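Local coordinates for protein N-acetylmuramoyl-L-alanine amidase (Mycobacteroides abscessus, PDB 7AGL) that probably hydrolyses, as a zinc-dependent amidase, the bond between N-acetylmuramic acid and L-alanine that joins the glycan and the stem peptide of peptidoglycan, at residues V11-H16 with D88-I93; N25-V28 with G34-S37; R63-Q68 with A206-I211; G183-A188 with A192-P197. One frame throughout, in Å; residues are numbered along the deposited sequence.

Interaction 1: V11-H16 with D88-I93; sequences VLDPGH and DKRAEI. With ZN (zinc ion), chain B.
Arg90 reaches from helix 87-96 to the end of strand 9-14 and meets three residues of segment 11-16 there, Asp13, Pro14 and His16, with its two terminal nitrogens. NH1 donates twice, to Asp13 OD1 at 2.9 Å in a salt bridge and to the carbonyl oxygen Pro14 O at 2.9 Å. NH2 takes His16 O at 3.0 Å, with an N-H...O angle of 154°. All three acceptors lie round the edge of the guanidinium, but the carboxylate and the carbonyls are met differently: NH1 comes to the syn lone pair of Asp13 OD1, with the carboxylate and guanidinium planes 79° apart, whereas both carbonyls are approached from above their planes, His16 O the more steeply. The extended arginine chain from CG to NE carries the group across, and Arg90 CD passes 3.4 Å from Asp13 OD1.

Further out, NE of Arg90 is held by Pro85 O, which helps to fix the rotation of the guanidinium. The Asp13 carboxylate is shared: Thr76 bonds to OD1 and Ser104 to OD2. Through His16 the contact adjoins the metal site, where NE2 binds the zinc ion at 2.2 Å together with Glu51, His106 and two waters, while ND1 is bonded to Thr40 O. The arginine therefore grips the backbone of the loop that delivers a zinc ligand, without touching the metal. In this buried setting the Asp13 carboxylate and the two carbonyl dipoles probably repay the desolvation of the guanidinium.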
# COMPACT_ATOMS: atom_id res chain seq x y z
N VAL A 11 3.28 -7.39 7.65
CA VAL A 11 3.98 -7.48 6.36
C VAL A 11 3.72 -6.21 5.57
O VAL A 11 2.58 -5.71 5.51
CB VAL A 11 3.56 -8.73 5.54
CG1 VAL A 11 4.44 -8.86 4.30
CG2 VAL A 11 3.66 -9.99 6.38
N LEU A 12 4.79 -5.68 4.96
CA LEU A 12 4.75 -4.41 4.24
C LEU A 12 5.06 -4.66 2.77
O LEU A 12 6.03 -5.36 2.46
CB LEU A 12 5.77 -3.43 4.82
CG LEU A 12 5.58 -3.07 6.29
CD1 LEU A 12 6.77 -2.26 6.81
CD2 LEU A 12 4.28 -2.30 6.48
N ASP A 13 4.26 -4.08 1.88
CA ASP A 13 4.44 -4.29 0.44
C ASP A 13 4.69 -2.96 -0.27
O ASP A 13 3.73 -2.20 -0.51
CB ASP A 13 3.19 -4.98 -0.14
CG ASP A 13 3.18 -4.98 -1.66
OD1 ASP A 13 4.25 -5.27 -2.23
OD2 ASP A 13 2.10 -4.70 -2.25
N PRO A 14 5.96 -2.62 -0.61
CA PRO A 14 6.20 -1.43 -1.45
C PRO A 14 5.84 -1.75 -2.89
O PRO A 14 6.50 -2.56 -3.56
CB PRO A 14 7.71 -1.17 -1.27
CG PRO A 14 8.31 -2.47 -0.77
CD PRO A 14 7.19 -3.42 -0.41
N GLY A 15 4.78 -1.10 -3.38
CA GLY A 15 4.22 -1.48 -4.66
C GLY A 15 5.20 -1.34 -5.80
O GLY A 15 6.06 -0.45 -5.81
N HIS A 16 5.06 -2.23 -6.79
CA HIS A 16 5.81 -2.28 -8.04
C HIS A 16 7.25 -2.74 -7.87
O HIS A 16 7.72 -2.97 -6.75
CB HIS A 16 5.76 -0.93 -8.76
CG HIS A 16 4.36 -0.44 -8.93
ND1 HIS A 16 3.51 -0.94 -9.91
CD2 HIS A 16 3.63 0.44 -8.21
CE1 HIS A 16 2.33 -0.35 -9.79
NE2 HIS A 16 2.38 0.48 -8.77
N ASP A 88 0.35 -11.75 -7.52
CA ASP A 88 -0.20 -12.91 -6.81
C ASP A 88 0.83 -13.50 -5.86
O ASP A 88 0.50 -13.84 -4.71
CB ASP A 88 -0.76 -13.96 -7.79
CG ASP A 88 0.27 -14.55 -8.75
OD1 ASP A 88 1.26 -13.87 -9.12
OD2 ASP A 88 0.06 -15.72 -9.20
N LYS A 89 2.08 -13.59 -6.30
CA LYS A 89 3.16 -14.05 -5.43
C LYS A 89 3.33 -13.16 -4.19
O LYS A 89 3.62 -13.66 -3.09
CB LYS A 89 4.46 -14.10 -6.22
CG LYS A 89 5.62 -14.66 -5.45
CD LYS A 89 5.32 -16.09 -5.09
CE LYS A 89 6.48 -16.73 -4.41
NZ LYS A 89 6.19 -18.15 -4.08
N ARG A 90 3.17 -11.85 -4.35
CA ARG A 90 3.28 -10.97 -3.18
C ARG A 90 2.22 -11.30 -2.14
O ARG A 90 2.49 -11.30 -0.94
CB ARG A 90 3.17 -9.51 -3.61
CG ARG A 90 4.42 -9.04 -4.35
CD ARG A 90 4.29 -7.57 -4.73
NE ARG A 90 5.39 -7.20 -5.61
CZ ARG A 90 6.04 -6.03 -5.59
NH1 ARG A 90 5.71 -5.06 -4.74
NH2 ARG A 90 7.05 -5.84 -6.44
N ALA A 91 0.98 -11.54 -2.59
CA ALA A 91 -0.06 -11.93 -1.63
C ALA A 91 0.28 -13.27 -0.98
O ALA A 91 0.03 -13.46 0.22
CB ALA A 91 -1.42 -11.99 -2.33
N GLU A 92 0.84 -14.20 -1.75
CA GLU A 92 1.25 -15.48 -1.19
C GLU A 92 2.33 -15.28 -0.13
O GLU A 92 2.28 -15.88 0.95
CB GLU A 92 1.75 -16.43 -2.29
CG GLU A 92 2.46 -17.69 -1.75
CD GLU A 92 3.11 -18.59 -2.82
OE1 GLU A 92 3.15 -18.21 -4.01
OE2 GLU A 92 3.56 -19.69 -2.46
N ILE A 93 3.32 -14.44 -0.43
CA ILE A 93 4.38 -14.15 0.53
C ILE A 93 3.79 -13.54 1.80
O ILE A 93 4.11 -13.95 2.92
CB ILE A 93 5.45 -13.23 -0.09
CG1 ILE A 93 6.27 -13.96 -1.18
CG2 ILE A 93 6.37 -12.67 1.00
CD1 ILE A 93 6.99 -12.99 -2.10
ZN ZN B . 0.88 1.60 -7.67
O HOH W 1 -0.67 0.54 -8.90
O HOH W 2 -0.58 3.21 -7.71

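Interaction 2: N25-V28 with G34-S37; sequences NNQV and GTKS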
# COMPACT_ATOMS: atom_id res chain seq x y z
N ASN A 25 3.94 -8.95 -18.12
CA ASN A 25 2.71 -9.00 -18.90
C ASN A 25 2.02 -10.36 -18.84
O ASN A 25 0.90 -10.50 -19.34
CB ASN A 25 2.99 -8.64 -20.35
CG ASN A 25 3.48 -7.22 -20.50
OD1 ASN A 25 3.03 -6.32 -19.79
ND2 ASN A 25 4.43 -7.01 -21.41
N ASN A 26 2.67 -11.37 -18.26
CA ASN A 26 2.04 -12.67 -18.12
C ASN A 26 0.86 -12.58 -17.16
O ASN A 26 0.89 -11.84 -16.18
CB ASN A 26 3.07 -13.69 -17.64
CG ASN A 26 4.12 -14.00 -18.71
OD1 ASN A 26 3.84 -13.93 -19.91
ND2 ASN A 26 5.32 -14.32 -18.28
N GLN A 27 -0.20 -13.31 -17.47
CA GLN A 27 -1.45 -13.16 -16.74
C GLN A 27 -1.47 -14.08 -15.53
O GLN A 27 -1.10 -15.26 -15.63
CB GLN A 27 -2.65 -13.47 -17.64
CG GLN A 27 -2.91 -12.43 -18.71
CD GLN A 27 -3.40 -11.11 -18.14
OE1 GLN A 27 -4.38 -11.07 -17.40
NE2 GLN A 27 -2.71 -10.04 -18.48
N VAL A 28 -1.91 -13.54 -14.40
CA VAL A 28 -1.98 -14.32 -13.16
C VAL A 28 -3.41 -14.30 -12.65
O VAL A 28 -4.15 -13.33 -12.91
CB VAL A 28 -0.99 -13.80 -12.11
CG1 VAL A 28 0.44 -13.80 -12.66
CG2 VAL A 28 -1.39 -12.41 -11.59
N GLY A 34 -11.01 -13.82 -12.58
CA GLY A 34 -10.34 -13.34 -13.77
C GLY A 34 -8.84 -13.47 -13.67
O GLY A 34 -8.31 -14.14 -12.78
N THR A 35 -8.13 -12.83 -14.60
CA THR A 35 -6.68 -12.74 -14.55
C THR A 35 -6.28 -11.29 -14.72
O THR A 35 -7.02 -10.48 -15.28
CB THR A 35 -6.00 -13.61 -15.64
OG1 THR A 35 -6.37 -13.15 -16.94
CG2 THR A 35 -6.40 -15.07 -15.50
N LYS A 36 -5.08 -10.96 -14.22
CA LYS A 36 -4.51 -9.63 -14.35
C LYS A 36 -3.03 -9.78 -14.67
O LYS A 36 -2.46 -10.84 -14.44
CB LYS A 36 -4.65 -8.79 -13.06
CG LYS A 36 -6.05 -8.40 -12.65
CD LYS A 36 -5.99 -7.72 -11.27
CE LYS A 36 -4.85 -6.70 -11.18
NZ LYS A 36 -4.53 -6.27 -9.77
N SER A 37 -2.42 -8.72 -15.21
CA SER A 37 -0.98 -8.77 -15.46
C SER A 37 -0.21 -9.04 -14.17
O SER A 37 -0.53 -8.48 -13.11
CB SER A 37 -0.50 -7.46 -16.08
OG SER A 37 -1.04 -7.29 -17.38
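Strands 27-29 and 35-37 form a short antiparallel beta hairpin in which Val28 and Lys36 are a hydrogen-bonded pair and Gln27 and Ser37 a non-hydrogen-bonded one. Val28 N donates to Lys36 O at 2.8 Å, and Lys36 N returns the bond to Val28 O at 2.9 Å, closing the ring between the two residues. Two CA-H...O contacts support it, the shorter from Thr35 CA to Val28 O at 3.1 Å.

Val28 and Lys36 point to the same face of the hairpin, and this face lies against helix 87-96, where both side chains touch Ile87. Val28 CG2, set between the backbone N and the carbonyl carbon by a chi1 of -57° for CG1, packs 3.4 Å from Lys36 O. Val28 is buried, whereas Lys36 also reaches Asp30 and Leu167.

The polar side chains of Gln27 and Thr35 meet away from that helix. Gln27 bends at chi2 (-68°), which folds its amide back across the neighbouring strand. Its CB lies 3.9 Å from Thr35 CB, and the two side chains cross at about a right angle. At the far end of the amide, Gln27 NE2 comes 3.4 Å from Ser37 OG, so the group spans from Thr35 to Ser37 over the backbone of Lys36. On this exposed side the hairpin thus carries one side-chain hydrogen bond, between Gln27 and Thr35, in addition to its backbone bonds. Thr35 OG1 donates to Gln27 OE1 at 2.9 Å, in the plane of the amide carbonyl and on one of its lone pairs.

Interaction 3: R63-Q68 with A206-I211; sequences RQQLTQ and AVVQGI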
# COMPACT_ATOMS: atom_id res chain seq x y z
N ARG A 63 9.04 0.21 8.22
CA ARG A 63 9.61 -0.99 8.84
C ARG A 63 10.47 -0.63 10.03
O ARG A 63 10.36 -1.23 11.11
CB ARG A 63 10.44 -1.80 7.84
CG ARG A 63 10.73 -3.22 8.37
CD ARG A 63 12.21 -3.68 8.41
NE ARG A 63 13.21 -2.63 8.59
CZ ARG A 63 13.92 -2.43 9.70
NH1 ARG A 63 13.74 -3.18 10.78
NH2 ARG A 63 14.83 -1.45 9.74
N GLN A 64 11.33 0.38 9.87
CA GLN A 64 12.22 0.78 10.95
C GLN A 64 11.43 1.22 12.18
O GLN A 64 11.79 0.87 13.31
CB GLN A 64 13.13 1.90 10.45
CG GLN A 64 14.25 2.29 11.40
CD GLN A 64 14.99 3.53 10.92
OE1 GLN A 64 14.54 4.22 9.99
NE2 GLN A 64 16.12 3.83 11.55
N GLN A 65 10.36 2.00 11.98
CA GLN A 65 9.56 2.46 13.11
C GLN A 65 8.84 1.30 13.79
O GLN A 65 8.79 1.24 15.02
CB GLN A 65 8.56 3.52 12.63
CG GLN A 65 9.20 4.77 12.04
CD GLN A 65 8.19 5.71 11.41
OE1 GLN A 65 7.04 5.81 11.87
NE2 GLN A 65 8.60 6.42 10.37
N LEU A 66 8.29 0.37 13.00
CA LEU A 66 7.60 -0.78 13.59
C LEU A 66 8.57 -1.65 14.38
O LEU A 66 8.23 -2.11 15.47
CB LEU A 66 6.91 -1.61 12.50
CG LEU A 66 5.68 -0.96 11.85
CD1 LEU A 66 5.23 -1.80 10.66
CD2 LEU A 66 4.56 -0.80 12.90
N THR A 67 9.77 -1.88 13.84
CA THR A 67 10.75 -2.67 14.58
C THR A 67 11.07 -2.03 15.92
O THR A 67 11.19 -2.72 16.95
CB THR A 67 12.02 -2.86 13.74
OG1 THR A 67 11.73 -3.65 12.58
CG2 THR A 67 13.10 -3.55 14.56
N GLN A 68 11.20 -0.70 15.95
CA GLN A 68 11.47 -0.03 17.21
C GLN A 68 10.33 -0.21 18.21
O GLN A 68 10.55 -0.15 19.43
CB GLN A 68 11.74 1.46 16.95
CG GLN A 68 12.17 2.23 18.18
CD GLN A 68 12.54 3.67 17.87
OE1 GLN A 68 12.61 4.07 16.70
NE2 GLN A 68 12.79 4.46 18.91
N ALA A 206 2.54 8.39 9.83
CA ALA A 206 1.08 8.36 9.81
C ALA A 206 0.57 6.95 9.57
O ALA A 206 -0.37 6.50 10.24
CB ALA A 206 0.55 9.31 8.74
N VAL A 207 1.18 6.23 8.62
CA VAL A 207 0.82 4.83 8.40
C VAL A 207 1.05 4.02 9.66
O VAL A 207 0.21 3.19 10.05
CB VAL A 207 1.62 4.27 7.20
CG1 VAL A 207 1.44 2.75 7.08
CG2 VAL A 207 1.17 4.99 5.92
N VAL A 208 2.19 4.23 10.33
CA VAL A 208 2.47 3.50 11.57
C VAL A 208 1.39 3.79 12.61
O VAL A 208 0.93 2.88 13.30
CB VAL A 208 3.88 3.84 12.09
CG1 VAL A 208 4.05 3.36 13.52
CG2 VAL A 208 4.93 3.19 11.19
N GLN A 209 0.97 5.05 12.74
CA GLN A 209 -0.12 5.37 13.67
C GLN A 209 -1.38 4.58 13.33
O GLN A 209 -2.08 4.09 14.23
CB GLN A 209 -0.39 6.87 13.68
CG GLN A 209 0.64 7.64 14.47
CD GLN A 209 0.60 9.14 14.24
OE1 GLN A 209 -0.12 9.64 13.37
NE2 GLN A 209 1.38 9.87 15.02
N GLY A 210 -1.68 4.42 12.04
CA GLY A 210 -2.83 3.62 11.65
C GLY A 210 -2.67 2.15 12.00
O GLY A 210 -3.62 1.51 12.46
N ILE A 211 -1.48 1.60 11.77
CA ILE A 211 -1.22 0.21 12.14
C ILE A 211 -1.36 0.03 13.65
O ILE A 211 -2.03 -0.89 14.13
CB ILE A 211 0.17 -0.22 11.64
CG1 ILE A 211 0.23 -0.19 10.11
CG2 ILE A 211 0.53 -1.59 12.19
CD1 ILE A 211 1.64 -0.39 9.57
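Leu66 and Ile211 make the apolar, buried side of this helix pair, meeting through methyl groups at 4.0 Å between Leu66 CD1 and Ile211 CD1. The two side chains cross at about a right angle, and the other branch of the leucine, CD2, faces both Ile211 CG2 and Val208 CG1, the latter at 4.2 Å. Leu66 is thus laid over two residues one turn apart on helix 197-215.

Toward solvent the contact is looser. Gln65, partly exposed, runs out along an extended chain beyond CG and, in one of its two conformers, sets its amide oxygen OE1 3.4 Å from Val208 CG2. Gln65 CB touches the same Val208 methyl at 3.9 Å. No hydrogen bond joins the two segments. Val208 therefore divides its branches: CG1, anti to the backbone N (chi1 167°), turns to the leucine, and CG2 meets the glutamine.

The segment axes stay 10.0 Å apart at closest approach and cross at -43°, and few side chains meet across them. Both helices pack on the central sheet, with Leu66 and Ile211 resting on Val10 of strand 9-14 and Leu66 also on Thr73 of strand 72-75, while Ile211 and Val207 meet Met141 of helix 132-147.

Interaction 4: G183-A188 with A192-P197; sequences GNMKNA and AMMTSP
Met194 points from helix 188-195 at the end of strand 177-184 and touches Met185 and Gly183 with the last two atoms of its side chain. Its CB heads toward the strand end, and with CG anti to the carbonyl carbon (chi1 -69°) the extended chain beyond CG carries the sulfur straight across. Met194 SD lies 3.8 Å from Met185 CG and 3.9 Å from Met185 CE, because Met185 bends at chi3 (89°) and curls round it; the two side chains cross at about a right angle. The terminal Met194 CE then comes down on the backbone, 3.4 Å from Gly183 C and 3.5 Å from Gly183 CA, where the glycine has no side chain to obstruct it. Phe54 of helix 51-68 and Ala107 of strand 101-108 touch both methionines.

Nearer the surface, Ala192 N donates to Ala188 O at 3.1 Å, a regular helical bond of the first turn. Asn187 stands at the N-cap, its OD1 accepting from Asp190 N. Asn184 OD1 accepts from Lys186 N in an Asx turn and also from Gly110 N, while its ND2 donates to Gly114 O; a type I beta turn runs from Asn184 to Asn187. The whole is a strand-turn-helix connection, its capped helix folded back so that Met194 packs on the preceding strand.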
# COMPACT_ATOMS: atom_id res chain seq x y z
N GLY A 183 -0.77 9.46 -2.17
CA GLY A 183 -1.02 10.73 -2.83
C GLY A 183 -0.94 10.56 -4.33
O GLY A 183 -0.77 9.44 -4.83
N ASN A 184 -1.05 11.68 -5.02
CA ASN A 184 -1.07 11.73 -6.48
C ASN A 184 0.30 12.23 -6.95
O ASN A 184 0.62 13.41 -6.75
CB ASN A 184 -2.20 12.63 -6.97
CG ASN A 184 -2.21 12.80 -8.47
OD1 ASN A 184 -1.51 12.07 -9.19
ND2 ASN A 184 -3.03 13.72 -8.95
N MET A 185 1.09 11.34 -7.56
CA MET A 185 2.43 11.76 -8.00
C MET A 185 2.39 12.86 -9.05
O MET A 185 3.40 13.56 -9.24
CB MET A 185 3.23 10.57 -8.57
CG MET A 185 3.26 9.36 -7.66
SD MET A 185 4.67 8.26 -8.01
CE MET A 185 5.90 9.01 -6.93
N LYS A 186 1.26 13.02 -9.74
CA LYS A 186 1.11 14.01 -10.80
C LYS A 186 0.67 15.37 -10.27
O LYS A 186 0.46 16.30 -11.06
CB LYS A 186 0.13 13.53 -11.86
CG LYS A 186 0.51 12.17 -12.50
CD LYS A 186 1.93 12.20 -13.08
CE LYS A 186 2.22 10.93 -13.90
NZ LYS A 186 3.65 10.97 -14.37
N ASN A 187 0.56 15.52 -8.95
CA ASN A 187 0.11 16.74 -8.31
C ASN A 187 1.30 17.47 -7.67
O ASN A 187 2.21 16.84 -7.12
CB ASN A 187 -0.93 16.43 -7.24
CG ASN A 187 -1.23 17.61 -6.36
OD1 ASN A 187 -0.68 17.75 -5.26
ND2 ASN A 187 -2.11 18.50 -6.84
N ALA A 188 1.27 18.81 -7.72
CA ALA A 188 2.45 19.58 -7.31
C ALA A 188 2.76 19.40 -5.83
O ALA A 188 3.92 19.21 -5.44
CB ALA A 188 2.25 21.07 -7.62
N ALA A 192 5.93 17.15 -4.23
CA ALA A 192 6.91 17.76 -3.35
C ALA A 192 7.08 16.95 -2.07
O ALA A 192 8.21 16.72 -1.61
CB ALA A 192 6.49 19.20 -3.03
N MET A 193 5.97 16.51 -1.47
CA MET A 193 6.08 15.74 -0.23
C MET A 193 6.69 14.37 -0.47
O MET A 193 7.49 13.90 0.35
CB MET A 193 4.70 15.62 0.44
CG MET A 193 4.78 15.17 1.89
SD MET A 193 3.20 15.32 2.75
CE MET A 193 3.51 14.30 4.19
N MET A 194 6.35 13.72 -1.59
CA MET A 194 6.92 12.40 -1.90
C MET A 194 8.41 12.47 -2.18
O MET A 194 9.14 11.51 -1.90
CB MET A 194 6.23 11.80 -3.12
CG MET A 194 4.80 11.42 -2.82
SD MET A 194 3.92 11.07 -4.34
CE MET A 194 2.34 10.66 -3.63
N THR A 195 8.86 13.56 -2.78
CA THR A 195 10.26 13.72 -3.13
C THR A 195 11.11 14.21 -1.95
O THR A 195 12.34 14.24 -2.05
CB THR A 195 10.34 14.68 -4.33
OG1 THR A 195 9.42 14.24 -5.35
CG2 THR A 195 11.74 14.74 -4.94
N SER A 196 10.48 14.55 -0.83
CA SER A 196 11.16 15.09 0.35
C SER A 196 11.48 13.96 1.32
O SER A 196 10.56 13.22 1.68
CB SER A 196 10.28 16.10 1.06
OG SER A 196 10.05 17.27 0.30
N PRO A 197 12.72 13.82 1.79
CA PRO A 197 12.97 12.81 2.84
C PRO A 197 12.03 12.97 4.04
O PRO A 197 11.49 11.98 4.53
CB PRO A 197 14.44 13.06 3.21
CG PRO A 197 15.05 13.67 1.97
CD PRO A 197 13.95 14.53 1.39

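How the interactions relate
Interactions 1, 3 and 4 are buried, whereas interaction 2 is a surface contact. Interactions 1 and 4 both reach the central sheet, on opposite sides of the chain's centre, but by different means: charge and hydrogen bonds beside the zinc ion in interaction 1, methionine packing in interaction 4. Interaction 3 is also mainly apolar and lies against interaction 1, where Leu12 CD1 meets Leu66 CD1 at 4.2 Å. Helix 87-96 serves interaction 1 and supports the hairpin of interaction 2, whose Val28 touches Asp88. Interaction 4 is nested in the chain loop closed by interaction 3, and their helices 188-195 and 197-215 are consecutive, though the two contacts do not touch.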